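Local coordinates for STIL N-terminal domain-containing protein (Trichoplax adhaerens, PDB 5OI9), which probably takes part in centriole assembly as a STIL-family protein, whose relatives are linked through CEP85 binding to PLK4 activation, this chain being its N-terminal domain, at residues A[205-210]-A[240-245]; A[232-237]-A[252-257]; A[226-231]-A[262-267]. All blocks are in the same frame, centred on the assembly; numbering follows the deposited sequence.

Contact 1: A[205-210]-A[240-245]; sequences SIVPTA and NLLLVL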
loop_
_atom_site.group_PDB
_atom_site.type_symbol
_atom_site.label_atom_id
_atom_site.label_comp_id
_atom_site.label_asym_id
_atom_site.label_seq_id
_atom_site.Cartn_x
_atom_site.Cartn_y
_atom_site.Cartn_z
ATOM N N SER A 205 -24.609 12.850 -14.786
ATOM C CA SER A 205 -25.817 12.217 -14.273
ATOM C C SER A 205 -25.543 10.779 -13.842
ATOM O O SER A 205 -24.890 10.010 -14.553
ATOM C CB SER A 205 -26.915 12.240 -15.336
ATOM O OG SER A 205 -28.017 11.444 -14.942
ATOM N N ILE A 206 -26.060 10.416 -12.671
ATOM C CA ILE A 206 -25.934 9.072 -12.124
ATOM C C ILE A 206 -27.329 8.475 -11.997
ATOM O O ILE A 206 -28.229 9.110 -11.434
ATOM C CB ILE A 206 -25.219 9.073 -10.760
ATOM C CG1 ILE A 206 -23.802 9.639 -10.896
ATOM C CG2 ILE A 206 -25.184 7.670 -10.172
ATOM C CD1 ILE A 206 -23.101 9.840 -9.574
ATOM N N VAL A 207 -27.504 7.265 -12.518
ATOM C CA VAL A 207 -28.776 6.553 -12.352
ATOM C C VAL A 207 -29.053 6.368 -10.864
ATOM O O VAL A 207 -28.187 5.843 -10.134
ATOM C CB VAL A 207 -28.731 5.196 -13.076
ATOM C CG1 VAL A 207 -30.095 4.522 -13.040
ATOM C CG2 VAL A 207 -28.252 5.373 -14.508
ATOM N N PRO A 208 -30.219 6.774 -10.358
ATOM C CA PRO A 208 -30.469 6.755 -8.904
ATOM C C PRO A 208 -30.812 5.366 -8.371
ATOM O O PRO A 208 -31.886 5.128 -7.813
ATOM C CB PRO A 208 -31.632 7.745 -8.763
ATOM C CG PRO A 208 -32.375 7.620 -10.046
ATOM C CD PRO A 208 -31.340 7.369 -11.108
ATOM N N THR A 209 -29.878 4.432 -8.527
ATOM C CA THR A 209 -30.023 3.119 -7.916
ATOM C C THR A 209 -29.852 3.225 -6.399
ATOM O O THR A 209 -29.521 4.281 -5.851
ATOM C CB THR A 209 -29.012 2.137 -8.505
ATOM O OG1 THR A 209 -27.682 2.598 -8.230
ATOM C CG2 THR A 209 -29.198 2.017 -10.008
ATOM N N ALA A 210 -30.075 2.101 -5.714
ATOM C CA ALA A 210 -29.999 2.098 -4.255
ATOM C C ALA A 210 -28.597 2.450 -3.769
ATOM O O ALA A 210 -28.439 3.164 -2.773
ATOM C CB ALA A 210 -30.430 0.737 -3.710
ATOM N N ASN A 240 -25.583 7.319 -19.166
ATOM C CA ASN A 240 -25.692 7.613 -17.747
ATOM C C ASN A 240 -24.848 6.628 -16.949
ATOM O O ASN A 240 -24.673 5.470 -17.341
ATOM C CB ASN A 240 -27.148 7.558 -17.276
ATOM C CG ASN A 240 -28.024 8.584 -17.967
ATOM O OD1 ASN A 240 -29.077 8.250 -18.510
ATOM N ND2 ASN A 240 -27.592 9.840 -17.954
ATOM N N LEU A 241 -24.328 7.100 -15.821
ATOM C CA LEU A 241 -23.412 6.323 -14.999
ATOM C C LEU A 241 -24.174 5.407 -14.052
ATOM O O LEU A 241 -25.156 5.816 -13.425
ATOM C CB LEU A 241 -22.496 7.249 -14.196
ATOM C CG LEU A 241 -21.712 8.296 -14.985
ATOM C CD1 LEU A 241 -20.785 9.075 -14.064
ATOM C CD2 LEU A 241 -20.930 7.646 -16.118
ATOM N N LEU A 242 -23.707 4.166 -13.949
ATOM C CA LEU A 242 -24.245 3.183 -13.017
ATOM C C LEU A 242 -23.141 2.788 -12.048
ATOM O O LEU A 242 -22.057 2.378 -12.476
ATOM C CB LEU A 242 -24.778 1.953 -13.757
ATOM C CG LEU A 242 -26.221 2.012 -14.256
ATOM C CD1 LEU A 242 -26.514 0.864 -15.211
ATOM C CD2 LEU A 242 -27.170 1.969 -13.073
ATOM N N LEU A 243 -23.416 2.909 -10.752
ATOM C CA LEU A 243 -22.438 2.561 -9.731
ATOM C C LEU A 243 -22.541 1.079 -9.401
ATOM O O LEU A 243 -23.639 0.525 -9.306
ATOM C CB LEU A 243 -22.646 3.399 -8.469
ATOM C CG LEU A 243 -22.650 4.921 -8.646
ATOM C CD1 LEU A 243 -22.525 5.608 -7.298
ATOM C CD2 LEU A 243 -21.548 5.380 -9.589
ATOM N N VAL A 244 -21.386 0.440 -9.230
ATOM C CA VAL A 244 -21.303 -1.003 -9.040
ATOM C C VAL A 244 -20.458 -1.295 -7.810
ATOM O O VAL A 244 -19.434 -0.643 -7.577
ATOM C CB VAL A 244 -20.711 -1.700 -10.286
ATOM C CG1 VAL A 244 -20.793 -3.205 -10.142
ATOM C CG2 VAL A 244 -21.426 -1.247 -11.554
ATOM N N LEU A 245 -20.888 -2.278 -7.020
ATOM C CA LEU A 245 -20.100 -2.731 -5.884
ATOM C C LEU A 245 -18.833 -3.434 -6.359
ATOM O O LEU A 245 -18.798 -4.037 -7.436
ATOM C CB LEU A 245 -20.924 -3.675 -5.010
ATOM C CG LEU A 245 -22.167 -3.079 -4.352
ATOM C CD1 LEU A 245 -22.940 -4.149 -3.598
ATOM C CD2 LEU A 245 -21.775 -1.941 -3.425
HETATM O O HOH W 1 -26.099 3.971 -10.006
HETATM O O HOH W 2 -26.288 0.332 -8.688
#

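Contact 2: A[232-237]-A[252-257]; sequences YVAINN and SSIPLV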
loop_
_atom_site.group_PDB
_atom_site.type_symbol
_atom_site.label_atom_id
_atom_site.label_comp_id
_atom_site.label_asym_id
_atom_site.label_seq_id
_atom_site.Cartn_x
_atom_site.Cartn_y
_atom_site.Cartn_z
ATOM N N TYR A 232 -16.943 0.507 -8.844
ATOM C CA TYR A 232 -16.670 0.798 -10.239
ATOM C C TYR A 232 -17.898 1.432 -10.877
ATOM O O TYR A 232 -19.014 1.340 -10.358
ATOM C CB TYR A 232 -16.219 -0.477 -10.970
ATOM C CG TYR A 232 -14.982 -1.057 -10.318
ATOM C CD1 TYR A 232 -13.718 -0.601 -10.661
ATOM C CD2 TYR A 232 -15.083 -2.017 -9.319
ATOM C CE1 TYR A 232 -12.583 -1.104 -10.048
ATOM C CE2 TYR A 232 -13.956 -2.529 -8.699
ATOM C CZ TYR A 232 -12.707 -2.069 -9.070
ATOM O OH TYR A 232 -11.576 -2.570 -8.457
ATOM N N VAL A 233 -17.666 2.111 -11.997
ATOM C CA VAL A 233 -18.689 2.899 -12.671
ATOM C C VAL A 233 -18.941 2.283 -14.038
ATOM O O VAL A 233 -18.022 2.174 -14.859
ATOM C CB VAL A 233 -18.281 4.374 -12.805
ATOM C CG1 VAL A 233 -19.370 5.158 -13.529
ATOM C CG2 VAL A 233 -18.000 4.974 -11.439
ATOM N N ALA A 234 -20.183 1.886 -14.278
ATOM C CA ALA A 234 -20.620 1.401 -15.573
ATOM C C ALA A 234 -21.445 2.489 -16.256
ATOM O O ALA A 234 -21.728 3.545 -15.682
ATOM C CB ALA A 234 -21.407 0.100 -15.417
ATOM N N ILE A 235 -21.837 2.235 -17.499
ATOM C CA ILE A 235 -22.565 3.215 -18.296
ATOM C C ILE A 235 -23.590 2.479 -19.147
ATOM O O ILE A 235 -23.344 1.356 -19.600
ATOM C CB ILE A 235 -21.600 4.063 -19.157
ATOM C CG1 ILE A 235 -22.332 5.227 -19.828
ATOM C CG2 ILE A 235 -20.894 3.202 -20.195
ATOM C CD1 ILE A 235 -21.400 6.232 -20.478
ATOM N N ASN A 236 -24.752 3.101 -19.343
ATOM C CA ASN A 236 -25.847 2.506 -20.097
ATOM C C ASN A 236 -26.003 3.199 -21.449
ATOM O O ASN A 236 -25.214 4.071 -21.828
ATOM C CB ASN A 236 -27.152 2.556 -19.295
ATOM C CG ASN A 236 -27.573 3.972 -18.931
ATOM O OD1 ASN A 236 -27.006 4.954 -19.412
ATOM N ND2 ASN A 236 -28.582 4.080 -18.076
ATOM N N ASN A 237 -27.056 2.807 -22.174
ATOM C CA ASN A 237 -27.269 3.314 -23.527
ATOM C C ASN A 237 -27.501 4.819 -23.542
ATOM O O ASN A 237 -27.101 5.497 -24.496
ATOM C CB ASN A 237 -28.448 2.587 -24.173
ATOM C CG ASN A 237 -28.290 1.081 -24.138
ATOM O OD1 ASN A 237 -27.274 0.542 -24.576
ATOM N ND2 ASN A 237 -29.291 0.392 -23.601
ATOM N N SER A 252 -16.486 -8.467 -14.366
ATOM C CA SER A 252 -15.501 -9.043 -15.275
ATOM C C SER A 252 -15.758 -8.655 -16.729
ATOM O O SER A 252 -14.812 -8.600 -17.524
ATOM C CB SER A 252 -15.471 -10.565 -15.122
ATOM O OG SER A 252 -16.745 -11.135 -15.367
ATOM N N SER A 253 -17.009 -8.372 -17.105
ATOM C CA SER A 253 -17.286 -8.023 -18.495
ATOM C C SER A 253 -18.261 -6.868 -18.688
ATOM O O SER A 253 -18.486 -6.470 -19.836
ATOM C CB SER A 253 -17.805 -9.255 -19.261
ATOM O OG SER A 253 -18.925 -9.825 -18.614
ATOM N N ILE A 254 -18.838 -6.316 -17.629
ATOM C CA ILE A 254 -19.684 -5.126 -17.786
ATOM C C ILE A 254 -18.827 -3.973 -18.302
ATOM O O ILE A 254 -17.646 -3.869 -17.923
ATOM C CB ILE A 254 -20.359 -4.776 -16.450
ATOM C CG1 ILE A 254 -21.501 -3.770 -16.639
ATOM C CG2 ILE A 254 -19.348 -4.254 -15.430
ATOM C CD1 ILE A 254 -22.263 -3.471 -15.364
ATOM N N PRO A 255 -19.334 -3.119 -19.194
ATOM C CA PRO A 255 -18.515 -2.000 -19.696
ATOM C C PRO A 255 -18.279 -0.962 -18.607
ATOM O O PRO A 255 -19.220 -0.342 -18.108
ATOM C CB PRO A 255 -19.355 -1.435 -20.848
ATOM C CG PRO A 255 -20.755 -1.857 -20.537
ATOM C CD PRO A 255 -20.629 -3.205 -19.890
ATOM N N LEU A 256 -17.012 -0.768 -18.250
ATOM C CA LEU A 256 -16.627 0.112 -17.156
ATOM C C LEU A 256 -15.946 1.362 -17.695
ATOM O O LEU A 256 -15.193 1.301 -18.671
ATOM C CB LEU A 256 -15.702 -0.616 -16.177
ATOM C CG LEU A 256 -16.331 -1.796 -15.432
ATOM C CD1 LEU A 256 -15.292 -2.545 -14.614
ATOM C CD2 LEU A 256 -17.471 -1.309 -14.542
ATOM N N VAL A 257 -16.213 2.498 -17.050
ATOM C CA VAL A 257 -15.655 3.783 -17.451
ATOM C C VAL A 257 -14.905 4.476 -16.326
ATOM O O VAL A 257 -14.430 5.600 -16.517
ATOM C CB VAL A 257 -16.745 4.718 -18.012
ATOM C CG1 VAL A 257 -17.283 4.180 -19.331
ATOM C CG2 VAL A 257 -17.868 4.889 -16.992
#

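Contact 3: A[226-231]-A[262-267]; sequences DTQKSG and DGVISI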
loop_
_atom_site.group_PDB
_atom_site.type_symbol
_atom_site.label_atom_id
_atom_site.label_comp_id
_atom_site.label_asym_id
_atom_site.label_seq_id
_atom_site.Cartn_x
_atom_site.Cartn_y
_atom_site.Cartn_z
ATOM N N ASP A 226 -9.964 5.630 8.031
ATOM C CA ASP A 226 -9.904 4.290 7.446
ATOM C C ASP A 226 -11.296 3.686 7.278
ATOM O O ASP A 226 -11.503 2.488 7.487
ATOM C CB ASP A 226 -9.004 3.368 8.269
ATOM C CG ASP A 226 -7.550 3.788 8.222
ATOM O OD1 ASP A 226 -7.211 4.673 7.408
ATOM O OD2 ASP A 226 -6.746 3.234 9.002
ATOM N N THR A 227 -12.261 4.522 6.905
ATOM C CA THR A 227 -13.588 4.067 6.507
ATOM C C THR A 227 -13.782 4.225 5.005
ATOM O O THR A 227 -14.851 4.620 4.536
ATOM C CB THR A 227 -14.684 4.819 7.257
ATOM O OG1 THR A 227 -14.426 6.229 7.209
ATOM C CG2 THR A 227 -14.742 4.368 8.686
ATOM N N GLN A 228 -12.742 3.924 4.236
ATOM C CA GLN A 228 -12.823 4.038 2.791
ATOM C C GLN A 228 -13.498 2.813 2.193
ATOM O O GLN A 228 -13.300 1.684 2.651
ATOM C CB GLN A 228 -11.428 4.207 2.186
ATOM C CG GLN A 228 -10.722 5.486 2.589
ATOM C CD GLN A 228 -9.975 5.353 3.897
ATOM O OE1 GLN A 228 -9.483 4.277 4.235
ATOM N NE2 GLN A 228 -9.889 6.448 4.646
ATOM N N LYS A 229 -14.315 3.047 1.173
ATOM C CA LYS A 229 -14.799 1.982 0.312
ATOM C C LYS A 229 -14.846 2.516 -1.109
ATOM O O LYS A 229 -14.879 3.729 -1.339
ATOM C CB LYS A 229 -16.171 1.451 0.755
ATOM C CG LYS A 229 -17.296 2.467 0.738
ATOM C CD LYS A 229 -18.611 1.798 1.122
ATOM C CE LYS A 229 -19.812 2.673 0.810
ATOM N NZ LYS A 229 -21.082 1.894 0.875
ATOM N N SER A 230 -14.815 1.597 -2.070
ATOM C CA SER A 230 -14.781 1.994 -3.466
ATOM C C SER A 230 -15.498 0.949 -4.302
ATOM O O SER A 230 -15.760 -0.171 -3.853
ATOM C CB SER A 230 -13.344 2.179 -3.967
ATOM O OG SER A 230 -12.727 0.927 -4.211
ATOM N N GLY A 231 -15.817 1.339 -5.527
ATOM C CA GLY A 231 -16.431 0.449 -6.482
ATOM C C GLY A 231 -16.116 0.903 -7.887
ATOM O O GLY A 231 -15.138 1.624 -8.108
ATOM N N ASP A 262 -15.470 6.472 -1.673
ATOM C CA ASP A 262 -16.203 7.049 -0.557
ATOM C C ASP A 262 -15.328 7.033 0.690
ATOM O O ASP A 262 -14.451 6.179 0.843
ATOM C CB ASP A 262 -17.506 6.270 -0.305
ATOM C CG ASP A 262 -18.313 6.824 0.851
ATOM O OD1 ASP A 262 -18.182 8.027 1.154
ATOM O OD2 ASP A 262 -19.074 6.045 1.466
ATOM N N GLY A 263 -15.562 7.996 1.577
ATOM C CA GLY A 263 -14.948 7.980 2.891
ATOM C C GLY A 263 -13.591 8.635 3.006
ATOM O O GLY A 263 -12.829 8.282 3.913
ATOM N N VAL A 264 -13.257 9.575 2.125
ATOM C CA VAL A 264 -12.016 10.331 2.223
ATOM C C VAL A 264 -12.363 11.809 2.346
ATOM O O VAL A 264 -13.482 12.236 2.059
ATOM C CB VAL A 264 -11.077 10.093 1.021
ATOM C CG1 VAL A 264 -10.757 8.615 0.876
ATOM C CG2 VAL A 264 -11.700 10.637 -0.255
ATOM N N ILE A 265 -11.379 12.594 2.777
ATOM C CA ILE A 265 -11.584 14.032 2.918
ATOM C C ILE A 265 -11.358 14.752 1.596
ATOM O O ILE A 265 -12.091 15.686 1.260
ATOM C CB ILE A 265 -10.680 14.590 4.038
ATOM C CG1 ILE A 265 -11.281 14.259 5.406
ATOM C CG2 ILE A 265 -10.491 16.090 3.893
ATOM C CD1 ILE A 265 -10.441 14.714 6.573
ATOM N N SER A 266 -10.364 14.329 0.818
ATOM C CA SER A 266 -10.072 14.970 -0.456
ATOM C C SER A 266 -9.525 13.928 -1.422
ATOM O O SER A 266 -9.367 12.752 -1.082
ATOM C CB SER A 266 -9.083 16.127 -0.284
ATOM O OG SER A 266 -7.771 15.643 -0.055
ATOM N N ILE A 267 -9.229 14.376 -2.645
ATOM C CA ILE A 267 -8.661 13.497 -3.657
ATOM C C ILE A 267 -7.210 13.140 -3.368
ATOM O O ILE A 267 -6.674 12.207 -3.978
ATOM C CB ILE A 267 -8.801 14.157 -5.045
ATOM C CG1 ILE A 267 -8.547 13.141 -6.160
ATOM C CG2 ILE A 267 -7.877 15.366 -5.164
ATOM C CD1 ILE A 267 -8.670 13.714 -7.533
#

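Contact 1: A[205-210]-A[240-245]
Thr209 OG1 is gripped by two waters, and through them the loop 205-210 reaches both backbone polar groups of Leu243. The first water lies 2.7 Å from Thr209 OG1, donates to Val207 O and accepts the N-H of Leu243. The second, also close to Thr209 OG1, donates to Leu243 O at 2.7 Å. Thr209 places its hydroxyl between its own backbone N and carbonyl carbon (chi1 62°), which turns OG1 to the waters while CG2 lies across the end of Leu242, 3.7 Å from CD2.

Two residues back, the waters give way to direct bonding. The N-H of Val207 meets Leu241 O at 2.9 Å, and the N-H of Leu241 reaches Ser205 O at 3.2 Å in a nearly straight bond (170° at the hydrogen). Leu241 thus uses both its backbone groups on the loop, making a single bridge opposite Ile206. Beyond it the inverse gamma turn centred on Pro208 carries the chain toward helix 210-216.

Apolar groups fill in around this polar seam. Val207 CB lies 3.6 Å from Leu242 CD2, and Val207 CG2 reaches Asn240 CB at 3.7 Å. Ile206 CG2 meets Leu243 CG at 4.0 Å, the two side chains crossing at about a right angle; Val299 and Tyr301 of strand 296-302 also touch Ile206.

Leu242 and Val244 pair with strand 229-235, whereas Leu241 and Leu243 turn their polar groups the other way. The example illustrates how part of the outer edge of a border strand, here Leu241 and Leu243, can be satisfied without another full strand: two direct bonds serve the first, and two waters that share the hydroxyl of Thr209, one of them also held by Val207 O, serve the second.

Contact 2: A[232-237]-A[252-257]
Val257 gives its backbone N-H to Val233 O in the one hydrogen bond that joins 232-237 to 252-257, 2.9 Å long and nearly straight at 172°. The same carbonyl oxygen is wrapped by carbon: Leu256 CA approaches it to 3.4 Å in a CA-H...O contact, and Leu256 CD2 and Val257 CG2 close in as well. A second CA-H...O contact runs the opposite way, from Ala234 CA to Pro255 O at 3.4 Å.

Around this polar centre the side chains sort onto two faces. On one, Val257 straddles its neighbours: CG2 meets Val233 CG1 at 3.8 Å, while CG1 touches Ile235 CG2. This double reach follows from its first torsion (chi1 -67°), which sets CG1 anti to the carbonyl carbon and CG2 between the two backbone branches. On the other face, Leu256 brings CD2 against the CB of Tyr232, 3.9 Å away, and Ile254 extends CD1 to within 3.7 Å of Ala234 CB. The touching parts of the backbones lie almost square, 93° apart, which confines the direct bonding to a short crossing point. Here strand 229-235 meets the weakly bonded start of its antiparallel neighbour 256-264 in a mixed sheet.

Farther out, Asn287 is bonded through its backbone to Leu256 and touches Pro255. Helix 270-281 lies over the Tyr232 and Leu256 face, with Tyr279 touching both side chains and Arg278 touching the tyrosine. On the opposite face Val233 packs on Leu241 and Leu243 of strand 241-245, Ile235 meets Leu17, and Val257 rests on Ile289.

Contact 3: A[226-231]-A[262-267]
Thr227 meets the corner at Gly263 through its backbone, its O lying 3.7 Å from Gly263 CA, while its hydroxyl is bonded to Phe224 O. The carbonyl can lie here because Gly263 has no side chain: a CB would collide with Thr227 O, and the backbone angles of this residue themselves call for glycine.

Gln228 follows with a turn at its second torsion (chi2 86°), which bends the chain so that NE2 comes beside Gly263 O, 3.5 Å away, without making a hydrogen bond. Its CG touches Val264 CG1 at 3.6 Å, the two side chains crossing at about a right angle. Its CA sits 3.3 Å from Asp262 O in a CA-H...O contact. With an alanine here, the methylene resting on Val264 would be lost, which would probably open a gap beside that side chain and also lose the amide's contact beside Gly263 O.

At Lys229 the antiparallel pairing proper begins, in a hydrogen-bonded pair with Asp262. The two bonds are unequal: Asp262 N reaches Lys229 O at 2.8 Å, whereas Lys229 N approaches Asp262 O at 3.2 Å from above the carbonyl plane, 38° out of it. The side chains run alongside each other in the same direction. Lys229 CE touches Asp262 OD2 at 3.5 Å, but NZ remains 4.6 Å from that oxygen. Leu215 of helix 210-216 touches both residues, and beyond them Gly231 continues the pairing with Trp260.

No salt bridge forms, yet the lysine charge lies near enough that it would be expected to favour the ionised carboxylate of the buried Asp262. The paired backbone bonds and the glycine corner appear to set the geometry, to which the opposite charges probably add a longer-range attraction.

In the fold
All three contacts reach the same mixed sheet. Contacts 2 and 3 join the same two strands, 229-235 and 256-264, toward opposite ends, with centres about 21 Å apart. Contact 1 lies on the next strand out, 241-245, its centre about 10 Å from that of contact 2 and about 17 Å from that of contact 3. Contacts 1 and 2 are coupled directly by probable hydrogen bonds from Ala234 N to Leu242 O (2.6 Å) and from Val244 N to Tyr232 O (2.8 Å). Strand 229-235 therefore sits between its partners, while the loop 205-210 borders the far edge and helix 210-216, which follows that loop in the chain, reaches contact 3 through Leu215.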